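Long-range contacts in D-psicose 3-epimerase (Agrobacterium tumefaciens, PDB 2HK0), which interconverts D-fructose and D-psicose by epimerising the ketose at C3, in a metal-dependent reaction on the non-phosphorylated sugar: residues 127-132 against 175-180; 169-174 against 198-203; 227-232 against 262-267; 236-241 against 297-302. All blocks are in the same frame, centred on the assembly; numbering follows the deposited sequence.

Interaction 1 (127-132 against 175-180); sequences ALHSYW and FENHVL
His129 meets Asn177 and Leu180 across two loops of the barrel. Its side chain can be followed outward from CB. With chi1 at 62°, CG sits between the backbone N and the carbonyl carbon, and the ring swings toward 175-180. CG, ND1 and CE1 all lie under the methyl CD1 of Leu180. CD2 and NE2 are a little nearer to that methyl; CD2 is 3.7 Å from Leu180 CD1. At the edge beside CD2 comes Val179 CB. The methyl stands almost over the ring centre, 13° off the normal, which makes a CH-pi contact. Ser130 CB lies over the opposite face, so the imidazole is sandwiched. At the far edge NE2 points in the ring plane to Asn177 OD1, at 3.4 Å. This bond is weak although nearly straight at 161°, and the ring and amide planes are steeply inclined.

Asn177 OD1 is held more firmly by its own loop. Val179 N donates to Asn177 OD1 at 2.8 Å, as an Asx turn. Leu180 N donates to Asn177 OD1 at 3.0 Å. The first donor stands well above the carbonyl plane; the second comes almost end-on to the oxygen. These bonds fix the amide and present OD1 to the histidine. On the other branch, Asn177 ND2 lies 3.1 Å from Ser130 OG. ND2 also donates to a water that in turn donates to Tyr131 O and Glu176 O. The water thus ties both backbones together. The arrangement joins the loops that follow neighbouring strands 123-126 and 166-170, at the C-terminal end of a TIM barrel.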
loop_
_atom_site.group_PDB
_atom_site.type_symbol
_atom_site.label_atom_id
_atom_site.label_comp_id
_atom_site.label_asym_id
_atom_site.label_seq_id
_atom_site.Cartn_x
_atom_site.Cartn_y
_atom_site.Cartn_z
ATOM N N ALA A 127 0.115 28.613 6.772
ATOM C CA ALA A 127 -1.147 29.068 6.195
ATOM C C ALA A 127 -1.110 30.592 6.062
ATOM O O ALA A 127 -1.948 31.293 6.636
ATOM C CB ALA A 127 -2.295 28.624 7.094
ATOM N N LEU A 128 -0.138 31.089 5.290
ATOM C CA LEU A 128 0.080 32.523 5.107
ATOM C C LEU A 128 -1.118 33.265 4.552
ATOM O O LEU A 128 -1.275 34.470 4.779
ATOM C CB LEU A 128 1.286 32.770 4.195
ATOM C CG LEU A 128 2.557 31.943 4.418
ATOM C CD1 LEU A 128 3.754 32.632 3.738
ATOM C CD2 LEU A 128 2.821 31.786 5.905
ATOM N N HIS A 129 -1.959 32.539 3.831
ATOM C CA HIS A 129 -3.155 33.086 3.207
ATOM C C HIS A 129 -4.338 33.152 4.156
ATOM O O HIS A 129 -5.411 33.626 3.787
ATOM C CB HIS A 129 -3.566 32.173 2.065
ATOM C CG HIS A 129 -3.912 30.788 2.521
ATOM N ND1 HIS A 129 -2.991 29.954 3.122
ATOM C CD2 HIS A 129 -5.084 30.105 2.504
ATOM C CE1 HIS A 129 -3.582 28.819 3.456
ATOM N NE2 HIS A 129 -4.851 28.885 3.091
ATOM N N SER A 130 -4.152 32.667 5.374
ATOM C CA SER A 130 -5.263 32.584 6.300
ATOM C C SER A 130 -4.787 32.846 7.722
ATOM O O SER A 130 -3.932 33.694 7.958
ATOM C CB SER A 130 -5.852 31.172 6.169
ATOM O OG SER A 130 -6.967 30.942 7.000
ATOM N N TYR A 131 -5.362 32.119 8.670
ATOM C CA TYR A 131 -4.974 32.242 10.058
ATOM C C TYR A 131 -5.467 31.019 10.809
ATOM O O TYR A 131 -6.128 30.143 10.243
ATOM C CB TYR A 131 -5.576 33.493 10.690
ATOM C CG TYR A 131 -7.078 33.436 10.852
ATOM C CD1 TYR A 131 -7.923 33.717 9.785
ATOM C CD2 TYR A 131 -7.652 33.105 12.083
ATOM C CE1 TYR A 131 -9.315 33.678 9.937
ATOM C CE2 TYR A 131 -9.037 33.059 12.246
ATOM C CZ TYR A 131 -9.862 33.350 11.172
ATOM O OH TYR A 131 -11.228 33.328 11.339
ATOM N N TRP A 132 -5.117 30.970 12.087
ATOM C CA TRP A 132 -5.520 29.903 12.984
ATOM C C TRP A 132 -5.941 30.583 14.291
ATOM O O TRP A 132 -5.338 31.578 14.693
ATOM C CB TRP A 132 -4.351 28.970 13.259
ATOM C CG TRP A 132 -4.674 28.020 14.331
ATOM C CD1 TRP A 132 -5.310 26.823 14.202
ATOM C CD2 TRP A 132 -4.442 28.207 15.728
ATOM N NE1 TRP A 132 -5.493 26.249 15.436
ATOM C CE2 TRP A 132 -4.968 27.079 16.392
ATOM C CE3 TRP A 132 -3.839 29.222 16.485
ATOM C CZ2 TRP A 132 -4.909 26.931 17.784
ATOM C CZ3 TRP A 132 -3.779 29.078 17.871
ATOM C CH2 TRP A 132 -4.312 27.937 18.505
ATOM N N PHE A 175 -10.318 20.286 8.484
ATOM C CA PHE A 175 -10.539 20.724 9.865
ATOM C C PHE A 175 -9.754 21.982 10.255
ATOM O O PHE A 175 -10.089 22.630 11.243
ATOM C CB PHE A 175 -10.193 19.583 10.831
ATOM C CG PHE A 175 -11.010 18.337 10.609
ATOM C CD1 PHE A 175 -12.321 18.253 11.077
ATOM C CD2 PHE A 175 -10.472 17.251 9.918
ATOM C CE1 PHE A 175 -13.090 17.094 10.863
ATOM C CE2 PHE A 175 -11.222 16.100 9.700
ATOM C CZ PHE A 175 -12.537 16.013 10.172
ATOM N N GLU A 176 -8.738 22.339 9.465
ATOM C CA GLU A 176 -7.885 23.484 9.783
ATOM C C GLU A 176 -7.954 24.639 8.785
ATOM O O GLU A 176 -7.524 25.748 9.083
ATOM C CB GLU A 176 -6.428 22.990 9.959
ATOM C CG GLU A 176 -6.318 21.927 11.063
ATOM C CD GLU A 176 -4.911 21.376 11.269
ATOM O OE1 GLU A 176 -3.976 22.173 11.461
ATOM O OE2 GLU A 176 -4.744 20.137 11.246
ATOM N N ASN A 177 -8.465 24.392 7.586
ATOM C CA ASN A 177 -8.606 25.475 6.615
ATOM C C ASN A 177 -9.720 25.092 5.660
ATOM O O ASN A 177 -9.974 23.903 5.424
ATOM C CB ASN A 177 -7.303 25.741 5.847
ATOM C CG ASN A 177 -7.358 27.040 5.035
ATOM O OD1 ASN A 177 -7.613 27.028 3.840
ATOM N ND2 ASN A 177 -7.127 28.173 5.705
ATOM N N HIS A 178 -10.394 26.103 5.122
ATOM C CA HIS A 178 -11.515 25.863 4.231
ATOM C C HIS A 178 -11.281 26.393 2.839
ATOM O O HIS A 178 -12.182 26.318 2.006
ATOM C CB HIS A 178 -12.749 26.549 4.785
ATOM C CG HIS A 178 -12.549 28.013 5.008
ATOM N ND1 HIS A 178 -11.760 28.504 6.026
ATOM C CD2 HIS A 178 -12.995 29.093 4.324
ATOM C CE1 HIS A 178 -11.730 29.824 5.961
ATOM N NE2 HIS A 178 -12.475 30.207 4.937
ATOM N N VAL A 179 -10.089 26.933 2.591
ATOM C CA VAL A 179 -9.780 27.509 1.283
ATOM C C VAL A 179 -8.878 26.646 0.386
ATOM O O VAL A 179 -9.213 26.394 -0.764
ATOM C CB VAL A 179 -9.148 28.911 1.471
ATOM C CG1 VAL A 179 -8.797 29.530 0.115
ATOM C CG2 VAL A 179 -10.134 29.800 2.238
ATOM N N LEU A 180 -7.739 26.208 0.916
ATOM C CA LEU A 180 -6.803 25.360 0.156
ATOM C C LEU A 180 -6.658 24.018 0.907
ATOM O O LEU A 180 -6.011 23.949 1.960
ATOM C CB LEU A 180 -5.442 26.064 0.029
ATOM C CG LEU A 180 -5.468 27.526 -0.472
ATOM C CD1 LEU A 180 -4.056 28.126 -0.450
ATOM C CD2 LEU A 180 -6.018 27.583 -1.898
HETATM O O HOH W 1 -6.057 27.773 8.501
#

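Interaction 2 (169-174 against 198-203); sequences IEVLNR and VKVMLD
Glu170 and Met201 meet at a slant on neighbouring parallel strands of the TIM barrel. The strands belong to a beta-alpha-beta unit whose helix is 183-193. Met201 is selenomethionine. Its chain is extended to its end, with CG anti to the backbone N (chi1 174°). Glu170 also starts anti and stays extended beyond CG. Met201 SE lies 3.8 Å from Glu170 CB, and the terminal CE of Met201 reaches the carboxylate, 3.6 Å from Glu170 OE2. His229 of the next strand packs against both side chains.

The other face of the sheet is aliphatic. Ile169 CG1 leans on Val198 CG1, 3.9 Å away, and Val200 faces helix 183-193. Just past the end of strand 166-170, Val171 lies alongside Leu202 of strand 198-203, pointing the same way. Val171 CG2, beside its backbone N, meets Leu202 CD2 at 3.8 Å.

The backbones are joined by three hydrogen bonds: Ile169 N to Lys199 O, Met201 N to Ile169 O, and Val171 N to Met201 O. Farther on, a water bridges Val171 O and Asp203 N.

Asp203 stands at the N-cap of helix 204-210, where OD1 accepts from Phe205 N. Its other oxygen turns toward Glu170, and Glu264, just past strand 260-263, approaches the same oxygen. This cluster of acids is consistent with the metal site of this barrel family. The carboxylates of Glu170 and Asp203 are nearly coplanar, with planes 18° apart. Asp203 OD2 and Glu170 OE2 are 3.1 Å apart.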
loop_
_atom_site.group_PDB
_atom_site.type_symbol
_atom_site.label_atom_id
_atom_site.label_comp_id
_atom_site.label_asym_id
_atom_site.label_seq_id
_atom_site.Cartn_x
_atom_site.Cartn_y
_atom_site.Cartn_z
ATOM N N ILE A 169 2.914 28.582 0.638
ATOM C CA ILE A 169 1.514 28.454 1.042
ATOM C C ILE A 169 1.161 27.011 1.352
ATOM O O ILE A 169 1.116 26.167 0.452
ATOM C CB ILE A 169 0.589 28.959 -0.084
ATOM C CG1 ILE A 169 1.101 30.319 -0.583
ATOM C CG2 ILE A 169 -0.862 29.048 0.411
ATOM C CD1 ILE A 169 1.179 31.398 0.490
ATOM N N GLU A 170 0.877 26.736 2.622
ATOM C CA GLU A 170 0.581 25.365 3.036
ATOM C C GLU A 170 -0.848 24.929 2.791
ATOM O O GLU A 170 -1.794 25.635 3.140
ATOM C CB GLU A 170 0.935 25.169 4.519
ATOM C CG GLU A 170 0.811 23.722 5.018
ATOM C CD GLU A 170 1.330 23.541 6.452
ATOM O OE1 GLU A 170 1.339 24.533 7.214
ATOM O OE2 GLU A 170 1.714 22.407 6.821
ATOM N N VAL A 171 -0.990 23.757 2.176
ATOM C CA VAL A 171 -2.296 23.165 1.879
ATOM C C VAL A 171 -2.646 22.376 3.140
ATOM O O VAL A 171 -1.853 21.553 3.591
ATOM C CB VAL A 171 -2.195 22.231 0.639
ATOM C CG1 VAL A 171 -3.511 21.488 0.408
ATOM C CG2 VAL A 171 -1.851 23.071 -0.600
ATOM N N LEU A 172 -3.816 22.643 3.715
ATOM C CA LEU A 172 -4.234 21.980 4.963
ATOM C C LEU A 172 -5.507 21.136 4.856
ATOM O O LEU A 172 -6.272 21.270 3.902
ATOM C CB LEU A 172 -4.452 23.035 6.048
ATOM C CG LEU A 172 -3.265 23.913 6.427
ATOM C CD1 LEU A 172 -3.758 25.068 7.313
ATOM C CD2 LEU A 172 -2.227 23.083 7.156
ATOM N N ASN A 173 -5.743 20.280 5.849
ATOM C CA ASN A 173 -6.938 19.437 5.838
ATOM C C ASN A 173 -8.185 20.250 6.202
ATOM O O ASN A 173 -8.090 21.308 6.817
ATOM C CB ASN A 173 -6.765 18.256 6.797
ATOM C CG ASN A 173 -6.829 18.671 8.257
ATOM O OD1 ASN A 173 -7.898 19.032 8.770
ATOM N ND2 ASN A 173 -5.688 18.626 8.930
ATOM N N ARG A 174 -9.351 19.744 5.822
ATOM C CA ARG A 174 -10.623 20.420 6.054
ATOM C C ARG A 174 -10.877 20.944 7.477
ATOM O O ARG A 174 -11.596 21.921 7.658
ATOM C CB ARG A 174 -11.771 19.481 5.674
ATOM C CG ARG A 174 -11.884 18.273 6.590
ATOM C CD ARG A 174 -12.880 17.265 6.011
ATOM N NE ARG A 174 -12.434 16.803 4.695
ATOM C CZ ARG A 174 -13.208 16.158 3.840
ATOM N NH1 ARG A 174 -14.468 15.891 4.167
ATOM N NH2 ARG A 174 -12.734 15.809 2.654
ATOM N N VAL A 198 6.458 32.948 -4.594
ATOM C CA VAL A 198 5.341 32.404 -3.826
ATOM C C VAL A 198 5.199 30.984 -4.362
ATOM O O VAL A 198 5.043 30.772 -5.569
ATOM C CB VAL A 198 4.042 33.215 -4.014
ATOM C CG1 VAL A 198 2.894 32.545 -3.263
ATOM C CG2 VAL A 198 4.243 34.651 -3.463
ATOM N N LYS A 199 5.272 30.021 -3.446
ATOM C CA LYS A 199 5.257 28.603 -3.772
ATOM C C LYS A 199 4.196 27.819 -3.004
ATOM O O LYS A 199 3.618 28.306 -2.023
ATOM C CB LYS A 199 6.630 28.008 -3.423
ATOM C CG LYS A 199 7.826 28.726 -4.050
ATOM C CD LYS A 199 7.870 28.485 -5.548
ATOM C CE LYS A 199 8.866 29.412 -6.251
ATOM N NZ LYS A 199 10.212 29.330 -5.639
ATOM N N VAL A 200 3.967 26.587 -3.444
ATOM C CA VAL A 200 3.007 25.720 -2.787
ATOM C C VAL A 200 3.762 24.890 -1.762
ATOM O O VAL A 200 4.929 24.544 -1.969
ATOM C CB VAL A 200 2.315 24.757 -3.787
ATOM C CG1 VAL A 200 1.417 23.783 -3.037
ATOM C CG2 VAL A 200 1.464 25.559 -4.776
HETATM N N MSE A 201 3.090 24.570 -0.662
HETATM C CA MSE A 201 3.695 23.755 0.393
HETATM C C MSE A 201 2.764 22.602 0.752
HETATM O O MSE A 201 1.572 22.815 1.009
HETATM C CB MSE A 201 3.944 24.622 1.618
HETATM C CG MSE A 201 4.417 23.875 2.804
HETATM SE SE MSE A 201 4.709 25.092 4.277
HETATM C CE MSE A 201 4.832 23.756 5.700
ATOM N N LEU A 202 3.299 21.384 0.764
ATOM C CA LEU A 202 2.501 20.196 1.090
ATOM C C LEU A 202 2.983 19.544 2.386
ATOM O O LEU A 202 4.154 19.653 2.758
ATOM C CB LEU A 202 2.558 19.178 -0.061
ATOM C CG LEU A 202 2.051 19.705 -1.409
ATOM C CD1 LEU A 202 2.158 18.610 -2.485
ATOM C CD2 LEU A 202 0.603 20.183 -1.251
ATOM N N ASP A 203 2.081 18.823 3.039
ATOM C CA ASP A 203 2.369 18.193 4.328
ATOM C C ASP A 203 1.709 16.799 4.324
ATOM O O ASP A 203 0.498 16.691 4.122
ATOM C CB ASP A 203 1.775 19.107 5.401
ATOM C CG ASP A 203 2.003 18.613 6.807
ATOM O OD1 ASP A 203 1.969 17.383 7.027
ATOM O OD2 ASP A 203 2.179 19.469 7.700
HETATM O O HOH W 2 -0.707 19.311 2.118
#

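Interaction 3 (227-232 against 262-267); sequences HFHTGE and IMEPFV
The carbonyl oxygen of Ile262 is met by two groups of the neighbouring strand. Thr230 N donates to Ile262 O at 2.9 Å, and His229 CA lies 3.2 Å from Ile262 O in a CA-H...O contact. This is the pairing of parallel strands 225-230 and 260-263, the last two of the TIM barrel, linked through helix 245-254. Ile262 N bonds to Phe228 O, and Glu264 N to Thr230 O at 2.9 Å. Both are straight, at 172°.

The side chains of His227, His229 and Ile262 gather on one side. Ile262 CG1, anti to its carbonyl carbon, reaches across to His227 CE1 at 3.6 Å. His229 runs alongside Ile262, pointing the same way, with CD2 beside Ile262 CB. Both histidine rings have their main polar partner outside these strands: each NE2 is bonded to the carboxylate of Glu54. That pair of bonds limits ring rotation.

On the other side of the sheet Thr230 tucks OG1 over the Met263 backbone, 3.1 Å from Met263 CA, and Met263 (a selenomethionine) bends off toward helix 289-307.

Glu264 is extended, its CG anti to the backbone N. The chain carries the carboxylate across to His229, with the two planes 72° apart. His229 ND1 makes a weak bond to Glu264 OE1, 3.2 Å long and bent to 124° at the hydrogen.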
loop_
_atom_site.group_PDB
_atom_site.type_symbol
_atom_site.label_atom_id
_atom_site.label_comp_id
_atom_site.label_asym_id
_atom_site.label_seq_id
_atom_site.Cartn_x
_atom_site.Cartn_y
_atom_site.Cartn_z
ATOM N N HIS A 227 8.263 23.864 -0.319
ATOM C CA HIS A 227 8.545 23.381 1.035
ATOM C C HIS A 227 7.699 22.115 1.267
ATOM O O HIS A 227 6.642 21.947 0.653
ATOM C CB HIS A 227 8.187 24.479 2.045
ATOM C CG HIS A 227 8.931 24.385 3.340
ATOM N ND1 HIS A 227 10.280 24.102 3.407
ATOM C CD2 HIS A 227 8.521 24.572 4.619
ATOM C CE1 HIS A 227 10.670 24.118 4.670
ATOM N NE2 HIS A 227 9.621 24.401 5.427
ATOM N N PHE A 228 8.159 21.230 2.145
ATOM C CA PHE A 228 7.478 19.955 2.382
ATOM C C PHE A 228 7.578 19.523 3.846
ATOM O O PHE A 228 8.658 19.562 4.446
ATOM C CB PHE A 228 8.135 18.889 1.487
ATOM C CG PHE A 228 7.335 17.613 1.318
ATOM C CD1 PHE A 228 6.118 17.616 0.652
ATOM C CD2 PHE A 228 7.857 16.391 1.747
ATOM C CE1 PHE A 228 5.425 16.421 0.404
ATOM C CE2 PHE A 228 7.178 15.183 1.509
ATOM C CZ PHE A 228 5.963 15.197 0.836
ATOM N N HIS A 229 6.453 19.098 4.410
ATOM C CA HIS A 229 6.409 18.639 5.795
ATOM C C HIS A 229 6.078 17.149 5.838
ATOM O O HIS A 229 5.261 16.664 5.041
ATOM C CB HIS A 229 5.337 19.410 6.582
ATOM C CG HIS A 229 5.816 20.714 7.139
ATOM N ND1 HIS A 229 5.053 21.483 7.991
ATOM C CD2 HIS A 229 7.005 21.347 7.023
ATOM C CE1 HIS A 229 5.754 22.529 8.383
ATOM N NE2 HIS A 229 6.945 22.470 7.811
ATOM N N THR A 230 6.677 16.432 6.786
ATOM C CA THR A 230 6.436 15.000 6.911
ATOM C C THR A 230 6.035 14.549 8.315
ATOM O O THR A 230 6.392 15.174 9.319
ATOM C CB THR A 230 7.666 14.201 6.525
ATOM O OG1 THR A 230 8.779 14.683 7.285
ATOM C CG2 THR A 230 7.951 14.348 5.027
ATOM N N GLY A 231 5.312 13.437 8.352
ATOM C CA GLY A 231 4.851 12.849 9.598
ATOM C C GLY A 231 3.919 11.714 9.228
ATOM O O GLY A 231 3.427 11.666 8.096
ATOM N N GLU A 232 3.674 10.790 10.150
ATOM C CA GLU A 232 2.772 9.693 9.854
ATOM C C GLU A 232 1.359 10.269 9.967
ATOM O O GLU A 232 1.192 11.435 10.340
ATOM C CB GLU A 232 2.996 8.531 10.832
ATOM C CG GLU A 232 4.372 7.830 10.689
ATOM C CD GLU A 232 4.558 7.095 9.344
ATOM O OE1 GLU A 232 3.541 6.853 8.651
ATOM O OE2 GLU A 232 5.720 6.740 8.992
ATOM N N ILE A 262 10.957 18.793 6.129
ATOM C CA ILE A 262 10.946 18.969 7.576
ATOM C C ILE A 262 9.976 18.011 8.237
ATOM O O ILE A 262 8.771 18.022 7.923
ATOM C CB ILE A 262 10.474 20.390 7.976
ATOM C CG1 ILE A 262 11.155 21.452 7.100
ATOM C CG2 ILE A 262 10.742 20.623 9.488
ATOM C CD1 ILE A 262 12.670 21.482 7.220
HETATM N N MSE A 263 10.467 17.177 9.145
HETATM C CA MSE A 263 9.536 16.291 9.850
HETATM C C MSE A 263 8.914 17.158 10.955
HETATM O O MSE A 263 9.610 17.903 11.644
HETATM C CB MSE A 263 10.241 15.065 10.437
HETATM C CG MSE A 263 11.393 15.350 11.376
HETATM SE SE MSE A 263 12.179 13.632 11.918
HETATM C CE MSE A 263 12.946 13.052 10.235
ATOM N N GLU A 264 7.599 17.063 11.103
ATOM C CA GLU A 264 6.858 17.863 12.066
ATOM C C GLU A 264 6.088 16.919 12.988
ATOM O O GLU A 264 4.862 16.889 12.992
ATOM C CB GLU A 264 5.903 18.766 11.280
ATOM C CG GLU A 264 5.066 19.731 12.087
ATOM C CD GLU A 264 4.135 20.538 11.187
ATOM O OE1 GLU A 264 3.482 19.926 10.318
ATOM O OE2 GLU A 264 4.060 21.775 11.343
ATOM N N PRO A 265 6.809 16.134 13.791
ATOM C CA PRO A 265 6.102 15.212 14.677
ATOM C C PRO A 265 5.564 15.833 15.964
ATOM O O PRO A 265 6.190 16.692 16.576
ATOM C CB PRO A 265 7.139 14.116 14.925
ATOM C CG PRO A 265 8.451 14.884 14.905
ATOM C CD PRO A 265 8.278 15.980 13.880
ATOM N N PHE A 266 4.380 15.389 16.355
ATOM C CA PHE A 266 3.740 15.860 17.579
ATOM C C PHE A 266 3.223 14.586 18.253
ATOM O O PHE A 266 2.177 14.046 17.873
ATOM C CB PHE A 266 2.583 16.811 17.245
ATOM C CG PHE A 266 3.022 18.164 16.703
ATOM C CD1 PHE A 266 3.635 19.101 17.538
ATOM C CD2 PHE A 266 2.775 18.513 15.371
ATOM C CE1 PHE A 266 3.997 20.377 17.053
ATOM C CE2 PHE A 266 3.126 19.772 14.874
ATOM C CZ PHE A 266 3.742 20.713 15.720
ATOM N N VAL A 267 3.968 14.111 19.248
ATOM C CA VAL A 267 3.631 12.882 19.932
ATOM C C VAL A 267 3.446 13.025 21.460
ATOM O O VAL A 267 3.196 12.034 22.145
ATOM C CB VAL A 267 4.720 11.804 19.649
ATOM C CG1 VAL A 267 4.831 11.537 18.123
ATOM C CG2 VAL A 267 6.062 12.269 20.198
#

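Interaction 4 (236-241 against 297-302); sequences RVPGKG and RNALAF
Within 297-302, Ala299 and Phe302 meet the turn at 236-241, and they stand one helical turn apart. Ala299 comes first. Its CB touches three groups of the turn. Val237 CB is 3.7 Å from Ala299 CB, Pro238 O is 3.3 Å from Ala299 CB, and Pro238 CD is a little farther off. The small methyl lets the loop come close to the helix backbone. Ala299 CA also offers a CH to Pro238 O.

Phe302 follows. CG is anti to the backbone N (chi1 173°), which lays the ring under the turn. Gly239 CA stands over the ring centre, 3.5 Å from the centroid of Phe302 and 10° off the normal, in a CH-pi contact. Trp245 meets the same ring edge-to-face. Gly239 occupies the third position of a type II turn from Val237 to Lys240. With no side chain and a phi of 105°, it rests its CA directly against the ring face.

The contact is therefore apolar and depends on close fit. Pro238 O is buried by it with no hydrogen-bonding partner in the model, probably at some energetic cost; the CH contact from Ala299 CA is at most a weak one.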
loop_
_atom_site.group_PDB
_atom_site.type_symbol
_atom_site.label_atom_id
_atom_site.label_comp_id
_atom_site.label_asym_id
_atom_site.label_seq_id
_atom_site.Cartn_x
_atom_site.Cartn_y
_atom_site.Cartn_z
ATOM N N ARG A 236 3.351 10.728 14.157
ATOM C CA ARG A 236 4.567 10.153 14.718
ATOM C C ARG A 236 5.672 10.478 13.708
ATOM O O ARG A 236 5.388 10.921 12.590
ATOM C CB ARG A 236 4.431 8.638 14.861
ATOM C CG ARG A 236 3.491 8.200 15.996
ATOM C CD ARG A 236 3.290 6.694 15.922
ATOM N NE ARG A 236 2.504 6.394 14.740
ATOM C CZ ARG A 236 2.431 5.203 14.159
ATOM N NH1 ARG A 236 3.113 4.170 14.655
ATOM N NH2 ARG A 236 1.666 5.054 13.083
ATOM N N VAL A 237 6.923 10.260 14.093
ATOM C CA VAL A 237 8.028 10.544 13.201
ATOM C C VAL A 237 7.976 9.621 11.993
ATOM O O VAL A 237 7.496 8.490 12.070
ATOM C CB VAL A 237 9.388 10.366 13.907
ATOM C CG1 VAL A 237 9.441 11.222 15.173
ATOM C CG2 VAL A 237 9.610 8.912 14.236
ATOM N N PRO A 238 8.451 10.112 10.846
ATOM C CA PRO A 238 8.459 9.329 9.611
ATOM C C PRO A 238 9.155 7.977 9.785
ATOM O O PRO A 238 10.235 7.888 10.372
ATOM C CB PRO A 238 9.197 10.236 8.642
ATOM C CG PRO A 238 8.780 11.626 9.114
ATOM C CD PRO A 238 8.941 11.482 10.615
ATOM N N GLY A 239 8.523 6.928 9.274
ATOM C CA GLY A 239 9.094 5.599 9.380
ATOM C C GLY A 239 8.407 4.728 10.422
ATOM O O GLY A 239 8.570 3.497 10.407
ATOM N N LYS A 240 7.651 5.344 11.332
ATOM C CA LYS A 240 6.949 4.588 12.373
ATOM C C LYS A 240 5.624 4.025 11.841
ATOM O O LYS A 240 5.030 3.121 12.451
ATOM C CB LYS A 240 6.615 5.499 13.561
ATOM C CG LYS A 240 7.810 6.058 14.339
ATOM C CD LYS A 240 8.356 5.016 15.308
ATOM C CE LYS A 240 9.276 5.650 16.357
ATOM N NZ LYS A 240 9.781 4.590 17.277
ATOM N N GLY A 241 5.164 4.551 10.704
ATOM C CA GLY A 241 3.873 4.131 10.200
ATOM C C GLY A 241 3.693 3.664 8.776
ATOM O O GLY A 241 4.642 3.294 8.095
ATOM N N ARG A 297 16.510 10.785 15.268
ATOM C CA ARG A 297 17.703 10.362 14.543
ATOM C C ARG A 297 17.393 9.209 13.576
ATOM O O ARG A 297 17.893 9.187 12.437
ATOM C CB ARG A 297 18.778 9.942 15.553
ATOM C CG ARG A 297 20.207 10.138 15.115
ATOM C CD ARG A 297 21.061 10.437 16.359
ATOM N NE ARG A 297 20.618 9.623 17.484
ATOM C CZ ARG A 297 20.814 9.912 18.769
ATOM N NH1 ARG A 297 21.469 11.007 19.134
ATOM N NH2 ARG A 297 20.309 9.111 19.698
ATOM N N ASN A 298 16.564 8.260 14.009
ATOM C CA ASN A 298 16.245 7.135 13.131
ATOM C C ASN A 298 15.323 7.584 11.990
ATOM O O ASN A 298 15.460 7.114 10.856
ATOM C CB ASN A 298 15.606 5.970 13.927
ATOM C CG ASN A 298 16.592 5.323 14.913
ATOM O OD1 ASN A 298 17.802 5.319 14.677
ATOM N ND2 ASN A 298 16.074 4.774 16.011
ATOM N N ALA A 299 14.393 8.494 12.286
ATOM C CA ALA A 299 13.480 8.984 11.255
ATOM C C ALA A 299 14.271 9.756 10.200
ATOM O O ALA A 299 13.938 9.700 9.015
ATOM C CB ALA A 299 12.393 9.874 11.860
ATOM N N LEU A 300 15.320 10.452 10.639
ATOM C CA LEU A 300 16.196 11.228 9.752
ATOM C C LEU A 300 16.878 10.283 8.774
ATOM O O LEU A 300 16.873 10.518 7.562
ATOM C CB LEU A 300 17.303 11.944 10.548
ATOM C CG LEU A 300 17.844 13.318 10.120
ATOM C CD1 LEU A 300 19.270 13.511 10.691
ATOM C CD2 LEU A 300 17.807 13.511 8.613
ATOM N N ALA A 301 17.502 9.233 9.314
ATOM C CA ALA A 301 18.191 8.233 8.483
ATOM C C ALA A 301 17.204 7.566 7.518
ATOM O O ALA A 301 17.503 7.363 6.340
ATOM C CB ALA A 301 18.859 7.160 9.380
ATOM N N PHE A 302 16.032 7.219 8.038
ATOM C CA PHE A 302 14.976 6.599 7.240
ATOM C C PHE A 302 14.618 7.551 6.097
ATOM O O PHE A 302 14.533 7.155 4.937
ATOM C CB PHE A 302 13.742 6.358 8.135
ATOM C CG PHE A 302 12.517 5.885 7.396
ATOM C CD1 PHE A 302 12.261 4.524 7.232
ATOM C CD2 PHE A 302 11.616 6.801 6.861
ATOM C CE1 PHE A 302 11.120 4.088 6.548
ATOM C CE2 PHE A 302 10.483 6.383 6.180
ATOM C CZ PHE A 302 10.230 5.020 6.022
#

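Overall arrangement
From the N terminus, interaction 1 opens at the loop after strand 123-126 and closes at the loop after strand 166-170. Interaction 2 opens on that second strand before interaction 1 closes, so the two cross; it closes on strand 198-203. They touch where Leu180 O meets Leu172 N. Interaction 3 follows in series, pairing strands 225-230 and 260-263. It borders interaction 2, because strands 198-203 and 225-230 are neighbours in the barrel. Interaction 4 starts within the span of interaction 3 and ends beyond it, on helix 289-307, so these also cross. Glu232 links them through Gly239 N. Together they tie barrel strands, their C-terminal loops and the last helix.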